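Local coordinates for protein acyl-CoA thioesterase II (PDB 4R9Z) that probably hydrolyses fatty acyl-CoA thioesters to free fatty acid and coenzyme A, as a double hot-dog thioesterase of the acyl-CoA thioesterase II type, at residues B[127-132]-B[162-167]; B[170-175]-B[208-213]; B[196-201]-B[236-241]; B[202-207]-B[215-220]. All coordinates share one frame; numbering follows the deposited sequence.

Contact 1: residues B[127-132]-B[162-167]; sequences PEAPSP and RTIETE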
loop_
_atom_site.group_PDB
_atom_site.type_symbol
_atom_site.label_atom_id
_atom_site.label_comp_id
_atom_site.label_asym_id
_atom_site.label_seq_id
_atom_site.Cartn_x
_atom_site.Cartn_y
_atom_site.Cartn_z
ATOM N N PRO B 127 12.351 -5.240 18.207
ATOM C CA PRO B 127 12.450 -6.460 19.015
ATOM C C PRO B 127 13.887 -6.768 19.422
ATOM O O PRO B 127 14.797 -6.611 18.605
ATOM C CB PRO B 127 11.916 -7.546 18.074
ATOM C CG PRO B 127 11.057 -6.822 17.099
ATOM C CD PRO B 127 11.699 -5.482 16.909
ATOM N N GLU B 128 14.088 -7.194 20.665
ATOM C CA GLU B 128 15.409 -7.639 21.090
ATOM C C GLU B 128 15.824 -8.889 20.333
ATOM O O GLU B 128 15.037 -9.822 20.173
ATOM C CB GLU B 128 15.454 -7.898 22.590
ATOM C CG GLU B 128 15.105 -6.694 23.432
ATOM C CD GLU B 128 15.091 -7.021 24.907
ATOM O OE1 GLU B 128 15.550 -8.127 25.264
ATOM O OE2 GLU B 128 14.631 -6.177 25.707
ATOM N N ALA B 129 17.067 -8.907 19.875
ATOM C CA ALA B 129 17.582 -10.045 19.129
ATOM C C ALA B 129 19.085 -10.186 19.335
ATOM O O ALA B 129 19.758 -9.210 19.662
ATOM C CB ALA B 129 17.256 -9.892 17.655
ATOM N N PRO B 130 19.618 -11.407 19.159
ATOM C CA PRO B 130 21.076 -11.506 19.216
ATOM C C PRO B 130 21.703 -10.695 18.093
ATOM O O PRO B 130 21.221 -10.690 16.959
ATOM C CB PRO B 130 21.337 -13.002 19.034
ATOM C CG PRO B 130 20.137 -13.496 18.288
ATOM C CD PRO B 130 18.992 -12.701 18.841
ATOM N N SER B 131 22.787 -10.017 18.436
ATOM C CA SER B 131 23.542 -9.195 17.516
ATOM C C SER B 131 24.046 -10.062 16.355
ATOM O O SER B 131 24.249 -11.265 16.527
ATOM C CB SER B 131 24.665 -8.512 18.290
ATOM O OG SER B 131 24.109 -7.553 19.179
ATOM N N PRO B 132 24.234 -9.460 15.169
ATOM C CA PRO B 132 24.637 -10.194 13.958
ATOM C C PRO B 132 25.955 -10.965 14.075
ATOM O O PRO B 132 26.130 -11.901 13.298
ATOM C CB PRO B 132 24.753 -9.088 12.907
ATOM C CG PRO B 132 24.977 -7.839 13.700
ATOM C CD PRO B 132 24.131 -8.015 14.915
ATOM N N ARG B 162 21.713 -12.344 8.057
ATOM C CA ARG B 162 21.680 -13.315 9.136
ATOM C C ARG B 162 20.229 -13.574 9.499
ATOM O O ARG B 162 19.561 -12.703 10.056
ATOM C CB ARG B 162 22.435 -12.810 10.366
ATOM C CG ARG B 162 23.904 -12.503 10.155
ATOM C CD ARG B 162 24.689 -13.711 9.698
ATOM N NE ARG B 162 26.015 -13.317 9.234
ATOM C CZ ARG B 162 26.466 -13.506 8.000
ATOM N NH1 ARG B 162 25.705 -14.104 7.093
ATOM N NH2 ARG B 162 27.686 -13.106 7.675
ATOM N N THR B 163 19.740 -14.773 9.213
ATOM C CA THR B 163 18.365 -15.078 9.558
ATOM C C THR B 163 18.364 -15.462 11.036
ATOM O O THR B 163 18.954 -16.462 11.441
ATOM C CB THR B 163 17.768 -16.184 8.652
ATOM O OG1 THR B 163 16.531 -16.647 9.207
ATOM C CG2 THR B 163 18.726 -17.358 8.502
ATOM N N ILE B 164 17.711 -14.628 11.839
ATOM C CA ILE B 164 17.798 -14.708 13.293
ATOM C C ILE B 164 17.046 -15.877 13.907
ATOM O O ILE B 164 17.610 -16.658 14.675
ATOM C CB ILE B 164 17.256 -13.424 13.933
ATOM C CG1 ILE B 164 18.064 -12.219 13.459
ATOM C CG2 ILE B 164 17.258 -13.531 15.455
ATOM C CD1 ILE B 164 17.442 -10.907 13.836
ATOM N N GLU B 165 15.772 -15.998 13.558
ATOM C CA GLU B 165 14.910 -17.007 14.154
ATOM C C GLU B 165 13.781 -17.358 13.195
ATOM O O GLU B 165 13.389 -16.543 12.361
ATOM C CB GLU B 165 14.388 -16.507 15.504
ATOM C CG GLU B 165 13.442 -15.328 15.420
ATOM C CD GLU B 165 13.023 -14.828 16.789
ATOM O OE1 GLU B 165 13.698 -15.175 17.783
ATOM O OE2 GLU B 165 12.034 -14.069 16.870
ATOM N N THR B 166 13.263 -18.576 13.312
ATOM C CA THR B 166 12.308 -19.074 12.333
ATOM C C THR B 166 11.095 -19.788 12.911
ATOM O O THR B 166 11.204 -20.615 13.815
ATOM C CB THR B 166 13.006 -20.038 11.351
ATOM O OG1 THR B 166 14.099 -19.362 10.718
ATOM C CG2 THR B 166 12.039 -20.536 10.287
ATOM N N GLU B 167 9.934 -19.438 12.376
ATOM C CA GLU B 167 8.722 -20.205 12.579
ATOM C C GLU B 167 8.011 -20.273 11.228
ATOM O O GLU B 167 8.090 -19.335 10.437
ATOM C CB GLU B 167 7.848 -19.562 13.658
ATOM C CG GLU B 167 7.224 -18.248 13.247
ATOM C CD GLU B 167 6.420 -17.608 14.358
ATOM O OE1 GLU B 167 6.360 -18.194 15.458
ATOM O OE2 GLU B 167 5.838 -16.526 14.126
#
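Ile164 meets the 127-132 segment with two of its carbons, and each finds a different partner. The Ile164 and Pro130 side chains cross obliquely, with Ile164 CG2 3.9 Å from Pro130 CD, whereas Ile164 CD1 touches Ala129 CB at 4.0 Å. The division follows from the torsions: with chi1 at -60° CG2 lies anti to the backbone N, and a nearly straight chi2 carries CD1 onward to the alanine methyl. Arg162, two residues earlier and on the same side of the chain, deals with Pro132. Its CG, set beside the backbone N, comes alongside the proline, 3.9 Å from Pro132 O and 4.5 Å from Pro132 CB; the chain bends only beyond this carbon. That carbonyl oxygen sits near the plane of the guanidinium, at its edge, but no hydrogen bond crosses the contact. A loop is thus laid against the end of strand 159-163 and the residues just after it by van der Waals contact, with polar anchoring supplied from nearby, since Pro130 O accepts a bond from Trp177 NE1. Trp177 also packs against Pro132, Arg162 and Ile164. Strand 159-163, outermost within this chain, pairs with strand 176-180, while Phe237 of strand 236-246 packs against Ala129 and Ile164.

Contact 2: residues B[170-175]-B[208-213]; sequences PPARVP and FAARGG
Ala210 and Pro170 make the closest approach here, and reading from Phe208 onward shows how a helix end can rest on an irregular loop with two alanine methyls and a proline ring. Phe208 makes no contact with the 170-175 loop; one face of its ring is met, off centre toward the rim, by the CA of Gly213. Ala209 points toward the loop without reaching full contact. Ala210 carries the packing: its CB lies 3.9 Å from Pro170 CG and 4.4 Å from Ala172 CB, so a single methyl sits against the tip of a proline ring and a second methyl. No polar atom takes part across this contact. The cis peptide bond before Pro171 kinks the loop between those two partners. Arg211 points away from the loop; its guanidinium binds Ser245 OG and Gly247 O. Tyr122 of the second subunit packs against both Pro170 and Ala210, which places this junction beside the dimer partner. At Gly212 the backbone leaves helical geometry with phi at 101°, backbone angles that suit glycine, and Gly212 N bonds back to Ala209 O at 3.1 Å. The positive phi and the two bonds returning into the last turn define a Schellman motif, here closing helix 204-211 in the second hot-dog domain.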
loop_
_atom_site.group_PDB
_atom_site.type_symbol
_atom_site.label_atom_id
_atom_site.label_comp_id
_atom_site.label_asym_id
_atom_site.label_seq_id
_atom_site.Cartn_x
_atom_site.Cartn_y
_atom_site.Cartn_z
ATOM N N PRO B 170 1.817 -19.718 10.495
ATOM C CA PRO B 170 1.440 -18.304 10.362
ATOM C C PRO B 170 1.256 -17.630 11.719
ATOM O O PRO B 170 0.743 -18.279 12.631
ATOM C CB PRO B 170 0.120 -18.373 9.595
ATOM C CG PRO B 170 0.259 -19.609 8.763
ATOM C CD PRO B 170 0.978 -20.590 9.649
ATOM N N PRO B 171 1.653 -16.347 11.854
ATOM C CA PRO B 171 2.164 -15.396 10.851
ATOM C C PRO B 171 3.581 -15.673 10.321
ATOM O O PRO B 171 4.067 -14.901 9.494
ATOM C CB PRO B 171 2.130 -14.056 11.595
ATOM C CG PRO B 171 2.269 -14.406 13.014
ATOM C CD PRO B 171 1.610 -15.745 13.200
ATOM N N ALA B 172 4.237 -16.714 10.825
ATOM C CA ALA B 172 5.548 -17.142 10.330
ATOM C C ALA B 172 6.622 -16.054 10.402
ATOM O O ALA B 172 7.296 -15.789 9.416
ATOM C CB ALA B 172 5.426 -17.657 8.894
ATOM N N ARG B 173 6.792 -15.433 11.564
ATOM C CA ARG B 173 7.843 -14.433 11.730
ATOM C C ARG B 173 9.238 -14.984 11.438
ATOM O O ARG B 173 9.683 -15.938 12.077
ATOM C CB ARG B 173 7.826 -13.861 13.146
ATOM C CG ARG B 173 6.686 -12.922 13.440
ATOM C CD ARG B 173 6.924 -12.235 14.769
ATOM N NE ARG B 173 8.177 -11.483 14.768
ATOM C CZ ARG B 173 8.892 -11.218 15.857
ATOM N NH1 ARG B 173 8.486 -11.657 17.043
ATOM N NH2 ARG B 173 10.019 -10.524 15.761
ATOM N N VAL B 174 9.921 -14.392 10.463
ATOM C CA VAL B 174 11.304 -14.762 10.177
ATOM C C VAL B 174 12.155 -13.497 10.054
ATOM O O VAL B 174 12.546 -13.105 8.954
ATOM C CB VAL B 174 11.434 -15.592 8.884
ATOM C CG1 VAL B 174 12.797 -16.263 8.822
ATOM C CG2 VAL B 174 10.336 -16.634 8.792
ATOM N N PRO B 175 12.451 -12.851 11.191
ATOM C CA PRO B 175 13.234 -11.610 11.179
ATOM C C PRO B 175 14.696 -11.865 10.835
ATOM O O PRO B 175 15.210 -12.949 11.114
ATOM C CB PRO B 175 13.079 -11.089 12.609
ATOM C CG PRO B 175 12.884 -12.326 13.416
ATOM C CD PRO B 175 12.023 -13.207 12.555
ATOM N N PHE B 208 6.162 -18.265 1.650
ATOM C CA PHE B 208 6.537 -19.566 1.202
ATOM C C PHE B 208 6.591 -20.526 2.361
ATOM O O PHE B 208 6.230 -21.661 2.267
ATOM C CB PHE B 208 7.882 -19.509 0.526
ATOM C CG PHE B 208 8.213 -20.738 -0.234
ATOM C CD1 PHE B 208 7.423 -21.145 -1.275
ATOM C CD2 PHE B 208 9.299 -21.500 0.098
ATOM C CE1 PHE B 208 7.718 -22.292 -1.974
ATOM C CE2 PHE B 208 9.606 -22.637 -0.606
ATOM C CZ PHE B 208 8.816 -23.036 -1.639
ATOM N N ALA B 209 7.085 -20.063 3.472
ATOM C CA ALA B 209 7.101 -20.899 4.669
ATOM C C ALA B 209 5.696 -21.281 5.138
ATOM O O ALA B 209 5.421 -22.450 5.406
ATOM C CB ALA B 209 7.856 -20.199 5.791
ATOM N N ALA B 210 4.818 -20.290 5.257
ATOM C CA ALA B 210 3.456 -20.518 5.741
ATOM C C ALA B 210 2.675 -21.555 4.932
ATOM O O ALA B 210 1.814 -22.243 5.468
ATOM C CB ALA B 210 2.692 -19.212 5.763
ATOM N N ARG B 211 2.979 -21.664 3.644
ATOM C CA ARG B 211 2.279 -22.596 2.769
ATOM C C ARG B 211 2.747 -24.034 2.878
ATOM O O ARG B 211 2.031 -24.957 2.492
ATOM C CB ARG B 211 2.433 -22.163 1.315
ATOM C CG ARG B 211 1.380 -21.219 0.827
ATOM C CD ARG B 211 1.528 -21.005 -0.669
ATOM N NE ARG B 211 0.241 -21.044 -1.363
ATOM C CZ ARG B 211 -0.729 -20.152 -1.196
ATOM N NH1 ARG B 211 -0.572 -19.132 -0.358
ATOM N NH2 ARG B 211 -1.860 -20.280 -1.876
ATOM N N GLY B 212 3.950 -24.222 3.399
ATOM C CA GLY B 212 4.556 -25.536 3.421
ATOM C C GLY B 212 5.558 -25.613 2.290
ATOM O O GLY B 212 6.230 -26.625 2.106
ATOM N N GLY B 213 5.647 -24.529 1.527
ATOM C CA GLY B 213 6.681 -24.380 0.517
ATOM C C GLY B 213 6.447 -25.066 -0.815
ATOM O O GLY B 213 5.303 -25.281 -1.222
#

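Contact 3: residues B[196-201]-B[236-241]; sequences AYMSAV and LFYDRS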
loop_
_atom_site.group_PDB
_atom_site.type_symbol
_atom_site.label_atom_id
_atom_site.label_comp_id
_atom_site.label_asym_id
_atom_site.label_seq_id
_atom_site.Cartn_x
_atom_site.Cartn_y
_atom_site.Cartn_z
ATOM N N ALA B 196 13.923 -0.196 -0.298
ATOM C CA ALA B 196 12.779 -0.743 -1.018
ATOM C C ALA B 196 13.163 -1.992 -1.805
ATOM O O ALA B 196 12.436 -2.983 -1.793
ATOM C CB ALA B 196 12.185 0.307 -1.944
ATOM N N TYR B 197 14.305 -1.928 -2.487
ATOM C CA TYR B 197 14.846 -3.052 -3.257
ATOM C C TYR B 197 14.902 -4.328 -2.415
ATOM O O TYR B 197 14.367 -5.365 -2.803
ATOM C CB TYR B 197 16.245 -2.695 -3.778
ATOM C CG TYR B 197 16.775 -3.530 -4.929
ATOM C CD1 TYR B 197 16.544 -4.899 -5.002
ATOM C CD2 TYR B 197 17.527 -2.941 -5.941
ATOM C CE1 TYR B 197 17.036 -5.655 -6.050
ATOM C CE2 TYR B 197 18.026 -3.689 -6.994
ATOM C CZ TYR B 197 17.779 -5.045 -7.042
ATOM O OH TYR B 197 18.270 -5.793 -8.089
ATOM N N MET B 198 15.570 -4.243 -1.270
ATOM C CA MET B 198 15.775 -5.396 -0.404
ATOM C C MET B 198 14.487 -5.792 0.327
ATOM O O MET B 198 14.228 -6.978 0.534
ATOM C CB MET B 198 16.910 -5.107 0.588
ATOM C CG MET B 198 16.509 -5.024 2.051
ATOM S SD MET B 198 16.434 -6.638 2.844
ATOM C CE MET B 198 17.794 -7.452 2.019
ATOM N N SER B 199 13.678 -4.803 0.697
ATOM C CA SER B 199 12.416 -5.047 1.395
ATOM C C SER B 199 11.479 -5.932 0.584
ATOM O O SER B 199 10.650 -6.648 1.142
ATOM C CB SER B 199 11.717 -3.727 1.717
ATOM O OG SER B 199 11.181 -3.145 0.540
ATOM N N ALA B 200 11.595 -5.853 -0.733
ATOM C CA ALA B 200 10.746 -6.628 -1.620
ATOM C C ALA B 200 11.247 -8.054 -1.848
ATOM O O ALA B 200 10.473 -9.006 -1.752
ATOM C CB ALA B 200 10.592 -5.905 -2.954
ATOM N N VAL B 201 12.532 -8.197 -2.163
ATOM C CA VAL B 201 13.078 -9.493 -2.576
ATOM C C VAL B 201 13.196 -10.526 -1.452
ATOM O O VAL B 201 13.268 -11.722 -1.721
ATOM C CB VAL B 201 14.476 -9.337 -3.219
ATOM C CG1 VAL B 201 14.399 -8.457 -4.453
ATOM C CG2 VAL B 201 15.469 -8.770 -2.217
ATOM N N LEU B 236 21.008 -3.957 9.481
ATOM C CA LEU B 236 19.620 -3.524 9.602
ATOM C C LEU B 236 18.723 -4.693 9.991
ATOM O O LEU B 236 18.882 -5.804 9.483
ATOM C CB LEU B 236 19.118 -2.919 8.290
ATOM C CG LEU B 236 19.699 -1.594 7.800
ATOM C CD1 LEU B 236 18.828 -1.042 6.690
ATOM C CD2 LEU B 236 19.807 -0.608 8.942
ATOM N N PHE B 237 17.772 -4.427 10.880
ATOM C CA PHE B 237 16.807 -5.434 11.312
ATOM C C PHE B 237 15.571 -5.401 10.421
ATOM O O PHE B 237 14.888 -4.381 10.340
ATOM C CB PHE B 237 16.411 -5.194 12.769
ATOM C CG PHE B 237 15.611 -6.312 13.384
ATOM C CD1 PHE B 237 14.230 -6.341 13.274
ATOM C CD2 PHE B 237 16.238 -7.319 14.099
ATOM C CE1 PHE B 237 13.492 -7.365 13.848
ATOM C CE2 PHE B 237 15.502 -8.339 14.679
ATOM C CZ PHE B 237 14.132 -8.364 14.551
ATOM N N TYR B 238 15.275 -6.517 9.762
ATOM C CA TYR B 238 14.082 -6.593 8.926
ATOM C C TYR B 238 13.126 -7.650 9.447
ATOM O O TYR B 238 13.260 -8.835 9.140
ATOM C CB TYR B 238 14.454 -6.892 7.474
ATOM C CG TYR B 238 13.332 -6.657 6.488
ATOM C CD1 TYR B 238 12.325 -5.741 6.760
ATOM C CD2 TYR B 238 13.296 -7.328 5.268
ATOM C CE1 TYR B 238 11.300 -5.514 5.857
ATOM C CE2 TYR B 238 12.276 -7.106 4.355
ATOM C CZ TYR B 238 11.283 -6.197 4.656
ATOM O OH TYR B 238 10.267 -5.969 3.756
ATOM N N ASP B 239 12.144 -7.202 10.219
ATOM C CA ASP B 239 11.108 -8.079 10.739
ATOM C C ASP B 239 10.153 -8.453 9.612
ATOM O O ASP B 239 9.638 -7.584 8.921
ATOM C CB ASP B 239 10.364 -7.384 11.879
ATOM C CG ASP B 239 9.767 -8.358 12.866
ATOM O OD1 ASP B 239 10.007 -9.575 12.715
ATOM O OD2 ASP B 239 9.073 -7.903 13.801
ATOM N N ARG B 240 9.927 -9.752 9.431
ATOM C CA ARG B 240 9.107 -10.253 8.328
ATOM C C ARG B 240 8.063 -11.239 8.825
ATOM O O ARG B 240 8.339 -12.058 9.700
ATOM C CB ARG B 240 9.975 -10.943 7.273
ATOM C CG ARG B 240 11.152 -10.132 6.762
ATOM C CD ARG B 240 11.995 -10.943 5.770
ATOM N NE ARG B 240 12.617 -12.109 6.389
ATOM C CZ ARG B 240 13.326 -13.025 5.733
ATOM N NH1 ARG B 240 13.515 -12.918 4.424
ATOM N NH2 ARG B 240 13.854 -14.052 6.388
ATOM N N SER B 241 6.873 -11.185 8.237
ATOM C CA SER B 241 5.819 -12.130 8.577
ATOM C C SER B 241 4.814 -12.288 7.432
ATOM O O SER B 241 4.829 -11.520 6.476
ATOM C CB SER B 241 5.125 -11.686 9.862
ATOM O OG SER B 241 4.532 -10.414 9.701
#
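Tyr238 reaches from strand 236-246 to Ser199 and Met198 of helix 188-201, joining the long helix of a hot-dog domain to the curved antiparallel sheet wrapped around it. The leading interaction is a hydrogen bond from Tyr238 OH to Ser199 O, 2.7 Å long. The hydroxyl approaches in the carbonyl plane on a lone pair, at a C=O...donor angle of 113°. Beside this polar link, Ser199 CB lies 3.4 Å from Tyr238 OH, so the phenol end rests on the helix backbone and on the first carbon of the serine alike. Met198 adds a Met-aromatic contact: its SD stands 4.0 Å from Tyr238 CD2 and obliquely to the ring, 49° off the normal, with a side chain bent at chi2 and chi3 sliding past the tyrosine in the opposite direction.

The next shell fixes these groups. The CB of Tyr238 already points toward the helix, and CG anti to the backbone N (chi1 -166°) extends the ring to Ser199, while Arg240 CG packs over one ring face, offset toward the rim. Met256 and Met176 on the adjoining strands touch the tyrosine, and Trp178 touches Met198. All three residues that touch across the contact are buried, and the bond to Ser199 O gives the buried hydroxyl a polar partner within the protein. Ser199 OG does not join the tyrosine; it is bonded with His222 NE2 and turns back along the helix to Ala196 O, 2.7 Å away, reaching that oxygen from the same face of the carbonyl plane as Ala200 N.

Contact 4: residues B[202-207]-B[215-220]; sequences TLTEPA and GASAQR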
loop_
_atom_site.group_PDB
_atom_site.type_symbol
_atom_site.label_atom_id
_atom_site.label_comp_id
_atom_site.label_asym_id
_atom_site.label_seq_id
_atom_site.Cartn_x
_atom_site.Cartn_y
_atom_site.Cartn_z
ATOM N N THR B 202 13.203 -10.075 -0.201
ATOM C CA THR B 202 13.354 -10.991 0.929
ATOM C C THR B 202 12.019 -11.407 1.526
ATOM O O THR B 202 11.967 -12.180 2.480
ATOM C CB THR B 202 14.206 -10.380 2.042
ATOM O OG1 THR B 202 13.619 -9.150 2.485
ATOM C CG2 THR B 202 15.609 -10.134 1.543
ATOM N N LEU B 203 10.947 -10.876 0.992
ATOM C CA LEU B 203 9.658 -11.003 1.610
ATOM C C LEU B 203 8.812 -12.152 1.130
ATOM O O LEU B 203 7.739 -12.343 1.598
ATOM C CB LEU B 203 8.903 -9.705 1.499
ATOM C CG LEU B 203 8.123 -9.357 2.724
ATOM C CD1 LEU B 203 9.008 -9.450 3.915
ATOM C CD2 LEU B 203 7.538 -7.978 2.622
ATOM N N THR B 204 9.295 -12.879 0.168
ATOM C CA THR B 204 8.682 -14.110 -0.191
ATOM C C THR B 204 8.720 -15.196 0.846
ATOM O O THR B 204 7.787 -15.936 0.958
ATOM C CB THR B 204 9.339 -14.677 -1.411
ATOM O OG1 THR B 204 10.746 -14.436 -1.328
ATOM C CG2 THR B 204 8.787 -14.004 -2.583
ATOM N N GLU B 205 9.825 -15.338 1.565
ATOM C CA GLU B 205 10.043 -16.537 2.347
ATOM C C GLU B 205 9.025 -16.745 3.416
ATOM O O GLU B 205 8.604 -17.870 3.572
ATOM C CB GLU B 205 11.482 -16.661 2.891
ATOM C CG GLU B 205 11.678 -17.395 4.240
ATOM C CD GLU B 205 11.351 -18.896 4.276
ATOM O OE1 GLU B 205 11.099 -19.518 3.251
ATOM O OE2 GLU B 205 11.382 -19.481 5.361
ATOM N N PRO B 206 8.620 -15.624 4.156
ATOM C CA PRO B 206 7.612 -15.959 5.172
ATOM C C PRO B 206 6.358 -16.586 4.565
ATOM O O PRO B 206 5.802 -17.483 5.132
ATOM C CB PRO B 206 7.298 -14.642 5.855
ATOM C CG PRO B 206 7.791 -13.611 4.992
ATOM C CD PRO B 206 9.000 -14.155 4.393
ATOM N N ALA B 207 5.908 -16.100 3.432
ATOM C CA ALA B 207 4.775 -16.660 2.732
ATOM C C ALA B 207 4.997 -18.037 2.195
ATOM O O ALA B 207 4.130 -18.857 2.238
ATOM C CB ALA B 207 4.361 -15.733 1.619
ATOM N N GLY B 215 6.496 -24.232 -3.965
ATOM C CA GLY B 215 5.446 -23.600 -4.741
ATOM C C GLY B 215 5.955 -22.355 -5.437
ATOM O O GLY B 215 6.498 -21.455 -4.796
ATOM N N ALA B 216 5.758 -22.294 -6.749
ATOM C CA ALA B 216 6.134 -21.120 -7.525
ATOM C C ALA B 216 5.195 -19.953 -7.242
ATOM O O ALA B 216 3.993 -20.136 -7.057
ATOM C CB ALA B 216 6.140 -21.450 -9.006
ATOM N N SER B 217 5.762 -18.754 -7.190
ATOM C CA SER B 217 5.012 -17.565 -6.813
ATOM C C SER B 217 5.362 -16.382 -7.704
ATOM O O SER B 217 6.409 -16.364 -8.348
ATOM C CB SER B 217 5.273 -17.208 -5.348
ATOM O OG SER B 217 6.558 -16.639 -5.173
ATOM N N ALA B 218 4.478 -15.392 -7.728
ATOM C CA ALA B 218 4.758 -14.129 -8.394
ATOM C C ALA B 218 4.300 -12.989 -7.501
ATOM O O ALA B 218 3.214 -13.042 -6.926
ATOM C CB ALA B 218 4.070 -14.061 -9.749
ATOM N N GLN B 219 5.137 -11.970 -7.362
ATOM C CA GLN B 219 4.765 -10.813 -6.567
ATOM C C GLN B 219 3.758 -9.997 -7.359
ATOM O O GLN B 219 3.927 -9.803 -8.560
ATOM C CB GLN B 219 5.996 -9.986 -6.206
ATOM C CG GLN B 219 7.155 -10.839 -5.708
ATOM C CD GLN B 219 8.209 -10.041 -4.975
ATOM O OE1 GLN B 219 8.526 -8.913 -5.350
ATOM N NE2 GLN B 219 8.757 -10.623 -3.910
ATOM N N ARG B 220 2.718 -9.515 -6.687
ATOM C CA ARG B 220 1.663 -8.775 -7.364
ATOM C C ARG B 220 1.757 -7.288 -7.051
ATOM O O ARG B 220 1.648 -6.449 -7.944
ATOM C CB ARG B 220 0.292 -9.320 -6.973
ATOM C CG ARG B 220 -0.868 -8.610 -7.637
ATOM C CD ARG B 220 -0.725 -8.588 -9.144
ATOM N NE ARG B 220 -1.924 -8.067 -9.795
ATOM C CZ ARG B 220 -2.103 -8.033 -11.114
ATOM N NH1 ARG B 220 -1.153 -8.480 -11.922
ATOM N NH2 ARG B 220 -3.224 -7.546 -11.628
#
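Thr204 presents its methyl group to Gln219, the two side chains crossing at about a right angle. The contact is made by Thr204 CG2, 3.6 Å from Gln219 NE2, and a rotation explains it: chi1 near 39° sets OG1 between the backbone N and the carbonyl carbon, and turns CG2 toward the other segment, anti to the carbonyl carbon. The same methyl is 4.3 Å from Ser217 OG, two residues back along the chain on the same side as the glutamine. Gln219 departs with CG anti to its own carbonyl carbon and then runs extended, chi2 -163°, which brings the amide NE2 up to the threonine methyl. Although nitrogen meets methyl here, the amide has a polar role close by, for NE2 donates to Ala200 O at the end of the preceding helix. The threonine therefore borders the amide while a backbone oxygen holds it. Leu203 next door packs on Val267 and Gln269 of strand 263-272. The residue after the glutamine, Arg220, reaches Gln84 and Ser109 of the second subunit. Helix 204-211 is in this way set against the start of strand 218-226, a short helix and following strand within the second half of the double hot-dog fold.

Contact 3 is the buried member, about 7 Å from the chain centre to the contact centre; contacts 1 and 4 lie at the surface, and contact 2 is partly buried. The chemistry changes accordingly: only contact 3 has a hydrogen bond between its segments, whereas the others rely on methyls, proline rings, an aliphatic arginine stem and, in contact 4, a methyl set against an amide nitrogen. Contacts 2 and 4 share helix 204-211, and contact 4 falls between the two segments of contact 3 in sequence. Contacts 1 and 2 are tied by the bond of Glu167 OE2 with Arg173 N. Contact 2 reaches contact 3 through the salt bridge of Arg173 with Asp239, so polar bonds tie contacts to one another.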